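PDB 5SUX: TCP pilus virulence regulatory protein from Vibrio cholerae, which probably activates transcription of virulence genes, including those for the toxin-coregulated pilus, by binding DNA as an AraC-family regulator. Local coordinates for residues 20-25 and 67-72. Residues are numbered along the deposited sequence; the frame is centred on the assembly and turned at random.
Sequences YIFNNL and QRFSLT. With 70H ((3E)-4-(8-methylnaphthalen-1-yl)but-3-enoic acid), chain B.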
ATOM      1  N   TYR A  20     -14.946  -2.645   4.339  1.00 25.69           N
ATOM      2  CA  TYR A  20     -13.845  -1.724   4.568  1.00 27.75           C
ATOM      3  C   TYR A  20     -13.822  -0.704   3.438  1.00 33.29           C
ATOM      4  O   TYR A  20     -13.949  -1.067   2.265  1.00 27.75           O
ATOM      5  CB  TYR A  20     -12.507  -2.462   4.634  1.00 27.70           C
ATOM      6  CG  TYR A  20     -12.325  -3.334   5.857  1.00 33.40           C
ATOM      7  CD1 TYR A  20     -12.273  -4.718   5.744  1.00 36.97           C
ATOM      8  CD2 TYR A  20     -12.193  -2.776   7.121  1.00 35.88           C
ATOM      9  CE1 TYR A  20     -12.096  -5.518   6.856  1.00 39.91           C
ATOM     10  CE2 TYR A  20     -12.021  -3.572   8.241  1.00 37.89           C
ATOM     11  CZ  TYR A  20     -11.974  -4.942   8.101  1.00 43.03           C
ATOM     12  OH  TYR A  20     -11.802  -5.742   9.209  1.00 53.38           O
ATOM     13  N   ILE A  21     -13.672   0.572   3.792  1.00 25.91           N
ATOM     14  CA  ILE A  21     -13.725   1.670   2.830  1.00 22.51           C
ATOM     15  C   ILE A  21     -12.513   2.562   3.053  1.00 28.44           C
ATOM     16  O   ILE A  21     -12.298   3.054   4.167  1.00 24.20           O
ATOM     17  CB  ILE A  21     -15.018   2.493   2.953  1.00 30.87           C
ATOM     18  CG1 ILE A  21     -16.241   1.577   2.964  1.00 39.57           C
ATOM     19  CG2 ILE A  21     -15.121   3.490   1.807  1.00 26.32           C
ATOM     20  CD1 ILE A  21     -17.557   2.315   3.061  1.00 40.59           C
ATOM     21  N   PHE A  22     -11.740   2.789   1.997  1.00 23.48           N
ATOM     22  CA  PHE A  22     -10.524   3.583   2.074  1.00 25.76           C
ATOM     23  C   PHE A  22     -10.616   4.749   1.104  1.00 26.33           C
ATOM     24  O   PHE A  22     -11.009   4.572  -0.053  1.00 21.58           O
ATOM     25  CB  PHE A  22      -9.298   2.717   1.787  1.00 21.42           C
ATOM     26  CG  PHE A  22      -9.202   1.512   2.676  1.00 27.13           C
ATOM     27  CD1 PHE A  22      -8.827   1.645   4.002  1.00 26.76           C
ATOM     28  CD2 PHE A  22      -9.515   0.250   2.196  1.00 27.05           C
ATOM     29  CE1 PHE A  22      -8.750   0.541   4.831  1.00 30.52           C
ATOM     30  CE2 PHE A  22      -9.439  -0.858   3.020  1.00 29.52           C
ATOM     31  CZ  PHE A  22      -9.057  -0.711   4.340  1.00 29.26           C
ATOM     32  N   ASN A  23     -10.268   5.939   1.587  1.00 21.92           N
ATOM     33  CA  ASN A  23     -10.327   7.164   0.802  1.00 25.89           C
ATOM     34  C   ASN A  23      -9.031   7.928   1.009  1.00 25.87           C
ATOM     35  O   ASN A  23      -8.675   8.248   2.148  1.00 25.09           O
ATOM     36  CB  ASN A  23     -11.530   8.021   1.210  1.00 30.19           C
ATOM     37  CG  ASN A  23     -11.667   9.271   0.367  1.00 39.36           C
ATOM     38  OD1 ASN A  23     -11.409   9.256  -0.836  1.00 46.25           O
ATOM     39  ND2 ASN A  23     -12.067  10.367   0.999  1.00 43.46           N
ATOM     40  N   ASN A  24      -8.331   8.220  -0.089  1.00 24.17           N
ATOM     41  CA  ASN A  24      -7.038   8.904  -0.046  1.00 28.54           C
ATOM     42  C   ASN A  24      -6.039   8.144   0.821  1.00 29.11           C
ATOM     43  O   ASN A  24      -5.272   8.737   1.583  1.00 23.41           O
ATOM     44  CB  ASN A  24      -7.184  10.352   0.432  1.00 28.57           C
ATOM     45  CG  ASN A  24      -7.834  11.243  -0.605  1.00 31.02           C
ATOM     46  OD1 ASN A  24      -7.943  10.874  -1.773  1.00 34.51           O
ATOM     47  ND2 ASN A  24      -8.270  12.422  -0.182  1.00 40.10           N
ATOM     48  N   LEU A  25      -6.051   6.817   0.708  1.00 21.42           N
ATOM     49  CA  LEU A  25      -5.098   5.977   1.424  1.00 17.02           C
ATOM     50  C   LEU A  25      -3.769   6.001   0.684  1.00 23.93           C
ATOM     51  O   LEU A  25      -3.649   5.444  -0.413  1.00 24.43           O
ATOM     52  CB  LEU A  25      -5.617   4.548   1.553  1.00 21.89           C
ATOM     53  CG  LEU A  25      -4.670   3.609   2.305  1.00 23.22           C
ATOM     54  CD1 LEU A  25      -4.517   4.045   3.758  1.00 24.57           C
ATOM     55  CD2 LEU A  25      -5.142   2.167   2.221  1.00 26.33           C
ATOM     56  N   GLN A  67      -5.097   5.486  -2.909  1.00 27.40           N
ATOM     57  CA  GLN A  67      -6.135   4.499  -3.168  1.00 27.94           C
ATOM     58  C   GLN A  67      -7.498   4.989  -2.699  1.00 27.86           C
ATOM     59  O   GLN A  67      -7.613   5.661  -1.669  1.00 25.21           O
ATOM     60  CB  GLN A  67      -5.803   3.172  -2.483  1.00 24.99           C
ATOM     61  CG  GLN A  67      -4.546   2.503  -3.010  1.00 29.47           C
ATOM     62  CD  GLN A  67      -4.699   2.001  -4.435  1.00 30.73           C
ATOM     63  OE1 GLN A  67      -5.813   1.799  -4.921  1.00 31.28           O
ATOM     64  NE2 GLN A  67      -3.575   1.798  -5.113  1.00 25.35           N
ATOM     65  N   ARG A  68      -8.531   4.646  -3.471  1.00 21.51           N
ATOM     66  CA  ARG A  68      -9.925   4.917  -3.117  1.00 19.00           C
ATOM     67  C   ARG A  68     -10.727   3.683  -3.520  1.00 27.11           C
ATOM     68  O   ARG A  68     -11.095   3.532  -4.689  1.00 23.84           O
ATOM     69  CB  ARG A  68     -10.451   6.170  -3.810  1.00 20.66           C
ATOM     70  CG  ARG A  68      -9.609   7.417  -3.589  1.00 22.67           C
ATOM     71  CD  ARG A  68     -10.112   8.587  -4.423  1.00 25.27           C
ATOM     72  NE  ARG A  68      -9.324   9.793  -4.190  1.00 34.94           N
ATOM     73  CZ  ARG A  68      -8.209  10.095  -4.847  1.00 36.96           C
ATOM     74  NH1 ARG A  68      -7.746   9.281  -5.786  1.00 30.46           N
ATOM     75  NH2 ARG A  68      -7.557  11.216  -4.566  1.00 30.29           N
ATOM     76  N   PHE A  69     -10.992   2.800  -2.560  1.00 24.08           N
ATOM     77  CA  PHE A  69     -11.704   1.572  -2.880  1.00 21.04           C
ATOM     78  C   PHE A  69     -12.399   1.040  -1.637  1.00 25.72           C
ATOM     79  O   PHE A  69     -12.077   1.423  -0.508  1.00 27.29           O
ATOM     80  CB  PHE A  69     -10.760   0.512  -3.468  1.00 24.15           C
ATOM     81  CG  PHE A  69      -9.782  -0.062  -2.478  1.00 27.86           C
ATOM     82  CD1 PHE A  69      -8.561   0.550  -2.253  1.00 30.76           C
ATOM     83  CD2 PHE A  69     -10.077  -1.226  -1.785  1.00 29.12           C
ATOM     84  CE1 PHE A  69      -7.657   0.020  -1.347  1.00 32.72           C
ATOM     85  CE2 PHE A  69      -9.180  -1.763  -0.881  1.00 26.66           C
ATOM     86  CZ  PHE A  69      -7.968  -1.139  -0.661  1.00 31.18           C
ATOM     87  N   SER A  70     -13.360   0.146  -1.866  1.00 21.67           N
ATOM     88  CA  SER A  70     -14.069  -0.545  -0.801  1.00 24.21           C
ATOM     89  C   SER A  70     -14.023  -2.046  -1.052  1.00 27.03           C
ATOM     90  O   SER A  70     -13.926  -2.499  -2.195  1.00 24.25           O
ATOM     91  CB  SER A  70     -15.529  -0.077  -0.690  1.00 29.22           C
ATOM     92  OG  SER A  70     -16.287  -0.482  -1.815  1.00 26.09           O
ATOM     93  N   LEU A  71     -14.089  -2.814   0.035  1.00 27.37           N
ATOM     94  CA  LEU A  71     -14.083  -4.272  -0.022  1.00 24.78           C
ATOM     95  C   LEU A  71     -15.213  -4.783   0.857  1.00 30.30           C
ATOM     96  O   LEU A  71     -15.257  -4.472   2.052  1.00 25.42           O
ATOM     97  CB  LEU A  71     -12.736  -4.837   0.437  1.00 20.26           C
ATOM     98  CG  LEU A  71     -12.527  -6.348   0.316  1.00 34.43           C
ATOM     99  CD1 LEU A  71     -12.582  -6.788  -1.138  1.00 36.23           C
ATOM    100  CD2 LEU A  71     -11.207  -6.755   0.951  1.00 38.40           C
ATOM    101  N   THR A  72     -16.121  -5.560   0.271  1.00 32.44           N
ATOM    102  CA  THR A  72     -17.329  -6.012   0.950  1.00 31.58           C
ATOM    103  C   THR A  72     -17.417  -7.529   0.900  1.00 28.65           C
ATOM    104  O   THR A  72     -17.243  -8.130  -0.164  1.00 26.55           O
ATOM    105  CB  THR A  72     -18.581  -5.397   0.316  1.00 37.69           C
ATOM    106  OG1 THR A  72     -18.499  -3.968   0.374  1.00 40.22           O
ATOM    107  CG2 THR A  72     -19.834  -5.857   1.048  1.00 33.79           C
TER
HETATM  108  C10 70H B 301      -4.361  -1.060   6.413  1.00 51.76           C
HETATM  109  C11 70H B 301      -3.183  -0.114   6.305  1.00 51.99           C
HETATM  110  C12 70H B 301      -1.919  -0.855   5.927  1.00 56.61           C
HETATM  111  C15 70H B 301      -8.506  -4.798   3.652  1.00 33.08           C
HETATM  112  C01 70H B 301      -5.129  -2.471   2.370  1.00 26.42           C
HETATM  113  C02 70H B 301      -6.306  -3.244   2.944  1.00 30.08           C
HETATM  114  C03 70H B 301      -6.776  -3.196   4.319  1.00 33.54           C
HETATM  115  C04 70H B 301      -7.867  -3.978   4.626  1.00 36.87           C
HETATM  116  C05 70H B 301      -8.421  -4.017   5.940  1.00 35.12           C
HETATM  117  C06 70H B 301      -7.875  -3.257   6.955  1.00 33.81           C
HETATM  118  C07 70H B 301      -6.774  -2.457   6.673  1.00 40.69           C
HETATM  119  C08 70H B 301      -6.210  -2.402   5.401  1.00 44.47           C
HETATM  120  C09 70H B 301      -5.018  -1.462   5.305  1.00 49.15           C
HETATM  121  O13 70H B 301      -0.937  -0.216   5.471  1.00 60.51           O
HETATM  122  O14 70H B 301      -1.842  -2.104   6.072  1.00 55.53           O
HETATM  123  C16 70H B 301      -8.046  -4.832   2.350  1.00 39.16           C
HETATM  124  C17 70H B 301      -6.949  -4.053   2.010  1.00 29.66           C
HETATM  125  O   HOH W   1     -11.157  11.283  -2.275  1.00 41.53           O
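F22 and F69 are paired across two antiparallel strands, their rings side by side on one face of the sheet, and the backbones pair in the usual alternating way. At each hydrogen-bonded pair the two residues exchange N-H and C=O: Y20 with L71, F22 with F69, and L25 with Q67. The F22–F69 exchange is uneven, since F22 N reaches F69 O over 2.9 Å and nearly straight, whereas the return bond from F69 N to F22 O is longer and bent to 138°. F22 O also receives a CA-H contact from R68, as Y20 O does from S70. Beyond this pair the first strand inserts an extra residue, so that N24 and L25 both oppose Q67 in a G1 beta bulge. N24 takes the positive phi (57°) of that bulge, and pairing resumes with L25 N donating to Q67 O. The strands belong to the four-stranded sheet of the cupin-like domain, in which 19-26 is an outermost strand and 66-73 continues the pairing on its other edge, with backbone hydrogen bonds between S70 and I43, T72 and K41 and, just past strand 40-44, R68 and K45. On the face that carries both phenylalanines, the rim of F22 at CD2 sits 3.5 Å from F69 CZ, over one face of the F69 ring, with the planes inclined at 49°. The bound naphthalene derivative comes within 3.4 Å of F22 CZ through its C03 and places C05 over the centre of the Y20 ring, whose hydroxyl is hydrogen-bonded to R13 O. On the other face, the extended R68 side chain brings its NE to a water, to which it donates; the water's own bond to N23 OD1 is suspiciously short and so doubtful. N24 OD1 lies 2.8 Å from R68 NH2, the amide and guanidinium planes steeply inclined, while NH1 and NH2 bond to N46 OD1 and R209 O.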